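Local coordinates for protein 3,6-diketocamphane 1,6-monooxygenase (Pseudomonas putida, PDB 4UWM) that catalyses the FMNH2-dependent Baeyer-Villiger oxidation of a bornane-2,5-dione to its lactone during the breakdown of (-)-camphor, at residues Ala77-Leu80 / Pro81-His84; Lys137-Asn140 / Asp141-Arg144. One frame throughout, in Å; residues are numbered along the deposited sequence. Where two conformers were deposited one is given.

Contact 1 (Ala77-Leu80 / Pro81-His84); sequences AHLL and PHQH. With FMN (flavin mononucleotide), chain C.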
ATOM      1  N   ALA A  77      -0.513   2.834  14.313  1.00 16.71           N
ATOM      2  CA  ALA A  77       0.222   3.938  13.658  1.00 16.95           C
ATOM      3  C   ALA A  77       1.206   3.420  12.615  1.00 15.60           C
ATOM      4  O   ALA A  77       1.720   2.295  12.731  1.00 15.25           O
ATOM      5  CB  ALA A  77       1.008   4.691  14.728  1.00 17.37           C
ATOM      6  N   HIS A  78       1.539   4.244  11.625  1.00 15.61           N
ATOM      7  CA  HIS A  78       2.752   3.944  10.849  1.00 13.33           C
ATOM      8  C   HIS A  78       3.964   4.009  11.764  1.00 13.73           C
ATOM      9  O   HIS A  78       4.128   4.974  12.522  1.00 15.21           O
ATOM     10  CB  HIS A  78       2.925   4.939   9.694  1.00 12.02           C
ATOM     11  CG  HIS A  78       2.060   4.667   8.510  1.00 11.84           C
ATOM     12  ND1 HIS A  78       1.909   3.404   7.968  1.00 11.59           N
ATOM     13  CD2 HIS A  78       1.358   5.507   7.710  1.00 10.81           C
ATOM     14  CE1 HIS A  78       1.117   3.484   6.902  1.00 11.44           C
ATOM     15  NE2 HIS A  78       0.752   4.743   6.738  1.00 10.19           N
ATOM     16  N   LEU A  79       4.795   2.983  11.718  1.00 13.77           N
ATOM     17  CA  LEU A  79       5.980   2.930  12.556  1.00 14.33           C
ATOM     18  C   LEU A  79       7.138   3.574  11.764  1.00 15.63           C
ATOM     19  O   LEU A  79       7.758   2.950  10.911  1.00 14.88           O
ATOM     20  CB  LEU A  79       6.295   1.491  12.986  1.00 14.83           C
ATOM     21  CG  LEU A  79       5.093   0.815  13.697  1.00 15.53           C
ATOM     22  CD1 LEU A  79       5.442  -0.578  14.169  1.00 14.87           C
ATOM     23  CD2 LEU A  79       4.632   1.674  14.888  1.00 14.51           C
ATOM     24  N   LEU A  80       7.381   4.844  12.052  1.00 14.85           N
ATOM     25  CA  LEU A  80       8.386   5.646  11.303  1.00 16.50           C
ATOM     26  C   LEU A  80       9.787   5.076  11.225  1.00 17.44           C
ATOM     27  O   LEU A  80      10.435   5.236  10.192  1.00 19.18           O
ATOM     28  CB  LEU A  80       8.401   7.094  11.783  1.00 16.63           C
ATOM     29  CG  LEU A  80       7.068   7.843  11.836  1.00 17.86           C
ATOM     30  CD1 LEU A  80       7.311   9.334  12.031  1.00 19.18           C
ATOM     31  CD2 LEU A  80       6.205   7.610  10.610  1.00 16.54           C
ATOM     32  N   PRO A  81      10.268   4.386  12.285  1.00 18.25           N
ATOM     33  CA  PRO A  81      11.616   3.805  12.173  1.00 17.09           C
ATOM     34  C   PRO A  81      11.775   2.689  11.126  1.00 19.79           C
ATOM     35  O   PRO A  81      12.900   2.306  10.799  1.00 21.75           O
ATOM     36  CB  PRO A  81      11.878   3.263  13.579  1.00 18.59           C
ATOM     37  CG  PRO A  81      10.964   4.044  14.474  1.00 17.69           C
ATOM     38  CD  PRO A  81       9.725   4.225  13.647  1.00 19.36           C
ATOM     39  N   HIS A  82      10.665   2.198  10.562  1.00 16.55           N
ATOM     40  CA  HIS A  82      10.710   1.011   9.710  1.00 14.05           C
ATOM     41  C   HIS A  82      10.704   1.302   8.182  1.00 15.28           C
ATOM     42  O   HIS A  82      10.724   0.358   7.383  1.00 16.69           O
ATOM     43  CB  HIS A  82       9.504   0.073  10.027  1.00 13.91           C
ATOM     44  CG  HIS A  82       9.506  -0.518  11.406  1.00 15.22           C
ATOM     45  ND1 HIS A  82       8.454  -1.279  11.880  1.00 13.02           N
ATOM     46  CD2 HIS A  82      10.407  -0.442  12.425  1.00 15.80           C
ATOM     47  CE1 HIS A  82       8.717  -1.668  13.122  1.00 15.59           C
ATOM     48  NE2 HIS A  82       9.894  -1.177  13.474  1.00 15.42           N
ATOM     49  N   GLN A  83      10.649   2.580   7.783  1.00 14.60           N
ATOM     50  CA  GLN A  83      10.462   3.002   6.383  0.50 15.62           C
ATOM     51  C   GLN A  83      11.371   4.174   6.059  1.00 16.53           C
ATOM     52  O   GLN A  83      11.640   4.999   6.951  1.00 15.92           O
ATOM     53  CB  GLN A  83       9.022   3.526   6.155  0.50 14.83           C
ATOM     54  CG  GLN A  83       7.904   2.595   6.571  0.50 15.66           C
ATOM     55  CD  GLN A  83       6.602   2.862   5.828  0.50 16.19           C
ATOM     56  OE1 GLN A  83       5.507   2.629   6.352  0.50 15.87           O
ATOM     57  NE2 GLN A  83       6.719   3.329   4.598  0.50 15.21           N
ATOM     58  N   HIS A  84      11.774   4.296   4.794  1.00 15.45           N
ATOM     59  CA  HIS A  84      12.379   5.542   4.336  1.00 16.08           C
ATOM     60  C   HIS A  84      11.333   6.644   4.390  1.00 15.30           C
ATOM     61  O   HIS A  84      10.252   6.495   3.823  1.00 16.16           O
ATOM     62  CB  HIS A  84      12.935   5.423   2.909  1.00 15.31           C
ATOM     63  CG  HIS A  84      13.870   6.536   2.583  1.00 15.80           C
ATOM     64  ND1 HIS A  84      13.428   7.805   2.287  1.00 15.67           N
ATOM     65  CD2 HIS A  84      15.222   6.612   2.662  1.00 16.23           C
ATOM     66  CE1 HIS A  84      14.469   8.606   2.128  1.00 17.30           C
ATOM     67  NE2 HIS A  84      15.570   7.905   2.348  1.00 18.38           N
TER
HETATM   68  N1  FMN C 400      -0.013   1.759  19.635  0.60 52.04           N
HETATM   69  C2  FMN C 400      -0.495   2.250  18.456  0.60 49.03           C
HETATM   70  O2  FMN C 400       0.203   3.043  17.790  0.60 46.98           O
HETATM   71  N3  FMN C 400      -1.706   1.919  17.972  0.60 52.66           N
HETATM   72  C4  FMN C 400      -2.528   1.081  18.616  0.60 55.58           C
HETATM   73  O4  FMN C 400      -3.642   0.810  18.122  0.60 57.96           O
HETATM   74  C4A FMN C 400      -2.084   0.492  19.911  0.60 53.37           C
HETATM   75  N5  FMN C 400      -2.853  -0.367  20.619  0.60 53.19           N
HETATM   76  C5A FMN C 400      -2.431  -0.891  21.797  0.60 63.85           C
HETATM   77  C6  FMN C 400      -3.255  -1.772  22.503  0.60 65.18           C
HETATM   78  C7  FMN C 400      -2.839  -2.322  23.716  0.60 66.82           C
HETATM   79  C7M FMN C 400      -3.743  -3.271  24.462  0.60 63.71           C
HETATM   80  C8  FMN C 400      -1.496  -1.958  24.257  0.60 70.45           C
HETATM   81  C8M FMN C 400      -0.995  -2.520  25.559  0.60 73.77           C
HETATM   82  C9  FMN C 400      -0.675  -1.080  23.556  0.60 70.97           C
HETATM   83  C9A FMN C 400      -1.086  -0.526  22.345  0.60 65.29           C
HETATM   84  N10 FMN C 400      -0.254   0.374  21.629  0.60 64.77           N
HETATM   85  C10 FMN C 400      -0.734   0.896  20.398  0.60 57.13           C
HETATM   86  C1' FMN C 400       1.083   0.732  22.139  0.60 59.12           C
HETATM   87  C2' FMN C 400       1.065   2.045  22.908  0.60 56.71           C
HETATM   88  O2' FMN C 400       0.362   3.008  22.124  0.60 47.28           O
HETATM   89  C3' FMN C 400       2.484   2.538  23.175  0.60 57.22           C
HETATM   90  O3' FMN C 400       2.893   2.066  24.467  0.60 65.47           O
HETATM   91  C4' FMN C 400       2.556   4.064  23.091  0.60 50.39           C
HETATM   92  O4' FMN C 400       2.604   4.482  21.721  0.60 51.25           O
HETATM   93  C5' FMN C 400       3.735   4.658  23.855  0.60 46.99           C
HETATM   94  O5' FMN C 400       3.213   5.024  25.126  0.60 40.44           O
HETATM   95  P   FMN C 400       3.971   5.978  26.164  0.60 34.63           P
HETATM   96  O1P FMN C 400       4.669   7.043  25.378  0.60 33.41           O
HETATM   97  O2P FMN C 400       2.799   6.481  26.953  0.60 34.19           O
HETATM   98  O3P FMN C 400       4.883   5.033  26.895  0.60 39.47           O
HETATM   99  O   HOH W   1       9.965   6.870   8.198  1.00 17.88           O
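L79 and H82 meet where strand 72-79 of the TIM barrel ends and the chain curls through a short 3-10 turn into the loop before helix 85-98. In the bacterial luciferase family the C-terminal ends of the barrel strands face the active site, and here the first residue, A77, belongs to the FMN pocket. A cis peptide bond precedes it, and A77 N lies 3.6 Å from O2 of the flavin. H78 comes next, its ring buried and its ND1 hydrogen-bonded to E45. In the given conformer, one of two modelled, Q83 reaches back along its extended chain and puts Q83 OE1 4.0 Å from H78 ND1, a tentative approach rather than a bond. L79 carries the turn in two ways. H82 N donates to L79 O at 3.0 Å, the N-H...O angle being 161° and the donor standing well above the carbonyl plane. L79 CG lies beside its backbone N (chi1 -55°), as H82 CG does beside its own (chi1 -65°), and the two side chains therefore run alongside each other, pointing the same way: L79 CB sits over one face of the imidazole, 4.0 Å from the H82 ring centroid in a CH-pi contact, while L79 CD1 comes to 3.6 Å from H82 CE1. H119 stacks on the H82 ring as well, and K87 of the second subunit packs against H82 and Q83. The CB of L80 points away from the following residues, though it still touches P81 CD, and its side chain meets L88 of helix 85-98 and M150 of helix 139-155. A water donates to L80 O at 2.6 Å and to Q83 O at 2.8 Å, bridging two carbonyl oxygens 3.5 Å apart that have no hydrogen to share.

Contact 2 (Lys137-Asn140 / Asp141-Arg144); sequences KNLN and DMVR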
ATOM      1  N   LYS A 137      20.729   2.128  18.202  1.00 51.36           N
ATOM      2  CA  LYS A 137      19.803   3.088  17.613  1.00 44.56           C
ATOM      3  C   LYS A 137      18.679   3.441  18.592  1.00 36.64           C
ATOM      4  O   LYS A 137      18.255   2.605  19.387  1.00 44.08           O
ATOM      5  CB  LYS A 137      19.219   2.516  16.314  1.00 38.77           C
ATOM      6  CG  LYS A 137      20.267   2.005  15.343  1.00 34.58           C
ATOM      7  CD  LYS A 137      19.679   1.742  13.966  1.00 31.92           C
ATOM      8  CE  LYS A 137      20.633   0.908  13.112  1.00 34.20           C
ATOM      9  NZ  LYS A 137      20.159   0.759  11.710  1.00 34.15           N
ATOM     10  N   ASN A 138      18.182   4.666  18.524  1.00 30.07           N
ATOM     11  CA  ASN A 138      17.105   5.080  19.406  1.00 24.61           C
ATOM     12  C   ASN A 138      15.796   5.284  18.633  1.00 26.26           C
ATOM     13  O   ASN A 138      15.698   6.183  17.792  1.00 24.11           O
ATOM     14  CB  ASN A 138      17.487   6.364  20.126  1.00 30.89           C
ATOM     15  CG  ASN A 138      16.440   6.802  21.120  1.00 31.31           C
ATOM     16  OD1 ASN A 138      15.492   7.503  20.779  1.00 31.33           O
ATOM     17  ND2 ASN A 138      16.613   6.393  22.371  1.00 38.65           N
ATOM     18  N   LEU A 139      14.780   4.481  18.944  1.00 24.71           N
ATOM     19  CA  LEU A 139      13.517   4.521  18.185  1.00 23.51           C
ATOM     20  C   LEU A 139      12.843   5.890  18.212  1.00 22.34           C
ATOM     21  O   LEU A 139      12.384   6.357  17.185  1.00 24.88           O
ATOM     22  CB  LEU A 139      12.540   3.427  18.634  1.00 21.91           C
ATOM     23  CG  LEU A 139      12.958   1.978  18.318  1.00 24.66           C
ATOM     24  CD1 LEU A 139      12.144   0.993  19.136  1.00 24.62           C
ATOM     25  CD2 LEU A 139      12.849   1.653  16.834  1.00 22.82           C
ATOM     26  N   ASN A 140      12.805   6.551  19.366  1.00 20.72           N
ATOM     27  CA  ASN A 140      12.171   7.887  19.457  1.00 21.39           C
ATOM     28  C   ASN A 140      12.899   8.966  18.651  1.00 25.40           C
ATOM     29  O   ASN A 140      12.258   9.844  18.063  1.00 23.28           O
ATOM     30  CB  ASN A 140      11.984   8.316  20.921  1.00 29.62           C
ATOM     31  CG  ASN A 140      10.956   7.457  21.658  1.00 34.75           C
ATOM     32  OD1 ASN A 140       9.921   7.047  21.100  1.00 34.36           O
ATOM     33  ND2 ASN A 140      11.235   7.180  22.914  1.00 36.90           N
ATOM     34  N   ASP A 141      14.230   8.896  18.624  1.00 24.46           N
ATOM     35  CA  ASP A 141      15.029   9.792  17.782  1.00 26.59           C
ATOM     36  C   ASP A 141      14.750   9.519  16.295  1.00 23.24           C
ATOM     37  O   ASP A 141      14.652  10.450  15.492  1.00 22.63           O
ATOM     38  CB  ASP A 141      16.526   9.600  18.029  1.00 29.37           C
ATOM     39  CG  ASP A 141      16.976  10.091  19.400  1.00 37.92           C
ATOM     40  OD1 ASP A 141      16.236  10.862  20.051  1.00 33.88           O
ATOM     41  OD2 ASP A 141      18.097   9.707  19.815  1.00 40.05           O
ATOM     42  N   MET A 142      14.633   8.235  15.947  1.00 22.83           N
ATOM     43  CA  MET A 142      14.195   7.826  14.603  1.00 19.06           C
ATOM     44  C   MET A 142      12.841   8.427  14.230  1.00 21.70           C
ATOM     45  O   MET A 142      12.699   8.977  13.132  1.00 20.57           O
ATOM     46  CB  MET A 142      14.209   6.303  14.438  1.00 19.57           C
ATOM     47  CG  MET A 142      15.593   5.737  14.559  1.00 20.87           C
ATOM     48  SD  MET A 142      15.721   3.955  14.423  1.00 22.92           S
ATOM     49  CE  MET A 142      15.772   3.737  12.643  1.00 17.69           C
ATOM     50  N   VAL A 143      11.866   8.370  15.142  1.00 20.83           N
ATOM     51  CA  VAL A 143      10.553   9.005  14.908  1.00 16.78           C
ATOM     52  C   VAL A 143      10.684  10.493  14.623  1.00 18.77           C
ATOM     53  O   VAL A 143      10.063  11.014  13.695  1.00 19.26           O
ATOM     54  CB  VAL A 143       9.536   8.744  16.066  1.00 18.12           C
ATOM     55  CG1 VAL A 143       8.274   9.584  15.921  1.00 16.51           C
ATOM     56  CG2 VAL A 143       9.189   7.262  16.178  1.00 17.07           C
ATOM     57  N   ARG A 144      11.505  11.187  15.417  1.00 23.12           N
ATOM     58  CA  ARG A 144      11.716  12.628  15.259  0.50 23.83           C
ATOM     59  C   ARG A 144      12.326  13.002  13.902  1.00 20.25           C
ATOM     60  O   ARG A 144      11.875  13.927  13.248  1.00 22.19           O
ATOM     61  CB  ARG A 144      12.613  13.144  16.396  0.50 27.84           C
ATOM     62  CG  ARG A 144      12.348  14.575  16.821  0.50 32.78           C
ATOM     63  CD  ARG A 144      13.187  14.940  18.040  0.50 42.56           C
ATOM     64  NE  ARG A 144      13.129  13.921  19.090  0.50 42.18           N
ATOM     65  CZ  ARG A 144      14.177  13.224  19.524  0.50 41.31           C
ATOM     66  NH1 ARG A 144      15.384  13.432  19.009  0.50 40.98           N
ATOM     67  NH2 ARG A 144      14.019  12.323  20.481  0.50 40.63           N
TER
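N138 holds its CG anti to the backbone N (chi1 -177°), and D141 swings its own CG beside its backbone N (chi1 -69°), which brings the asparagine amide over the first turn of helix 139-155 and lays the carboxylate against it. N138 is the N-cap: D141 N donates to N138 OD1 at 2.9 Å, in the plane of the amide carbonyl. The two flat groups are turned 37° apart, and D141 OD2 lies 3.4 Å from N138 CB. In one of its two modelled conformers R144, its chain bent at chi3, closes a salt bridge to D141, with R144 NH2 2.7 Å from D141 OD1; NH1 adds a weak bond to the same oxygen. An alanine in place of D141 would remove the carboxylate, probably leaving the R144 guanidinium without its mate and freer to turn. Regular helical bonding follows, M142 N donating to N138 O at 3.0 Å and V143 N to L139 O at 2.9 Å. K137 lays its CB 4.2 Å from M142 SD and sends its ammonium to D167 of the second subunit. This partly exposed helix start lies near the flavin end of the barrel, the N140 side chain about 7 Å from FMN and about 6 Å from the P208 side chain. L139 and M142 face P81 in the loop after strand 72-79, and Y165, between strands 159-162 and 167-170, packs on M142.

Contact 1 is buried at the end of a barrel strand, whereas contact 2 lies largely at the surface, on the first turn of a helix of the layer around the barrel. Their centres are 10 Å apart and they touch directly: P81 CD meets V143 CG2 at 4.0 Å, and L80 CD1 reaches V143 O at 3.6 Å. Helix 139-155 thus covers one side of the strand end that carries the flavin-pocket residue of contact 1. The chemistry follows the setting. Residues 77-84 rely on ring packing, one turn bond and a bridging water; residues 137-144 use an amide cap, regular helical backbone bonds and a salt bridge. Both also reach the second subunit, contact 1 by packing and contact 2 through a charge pair.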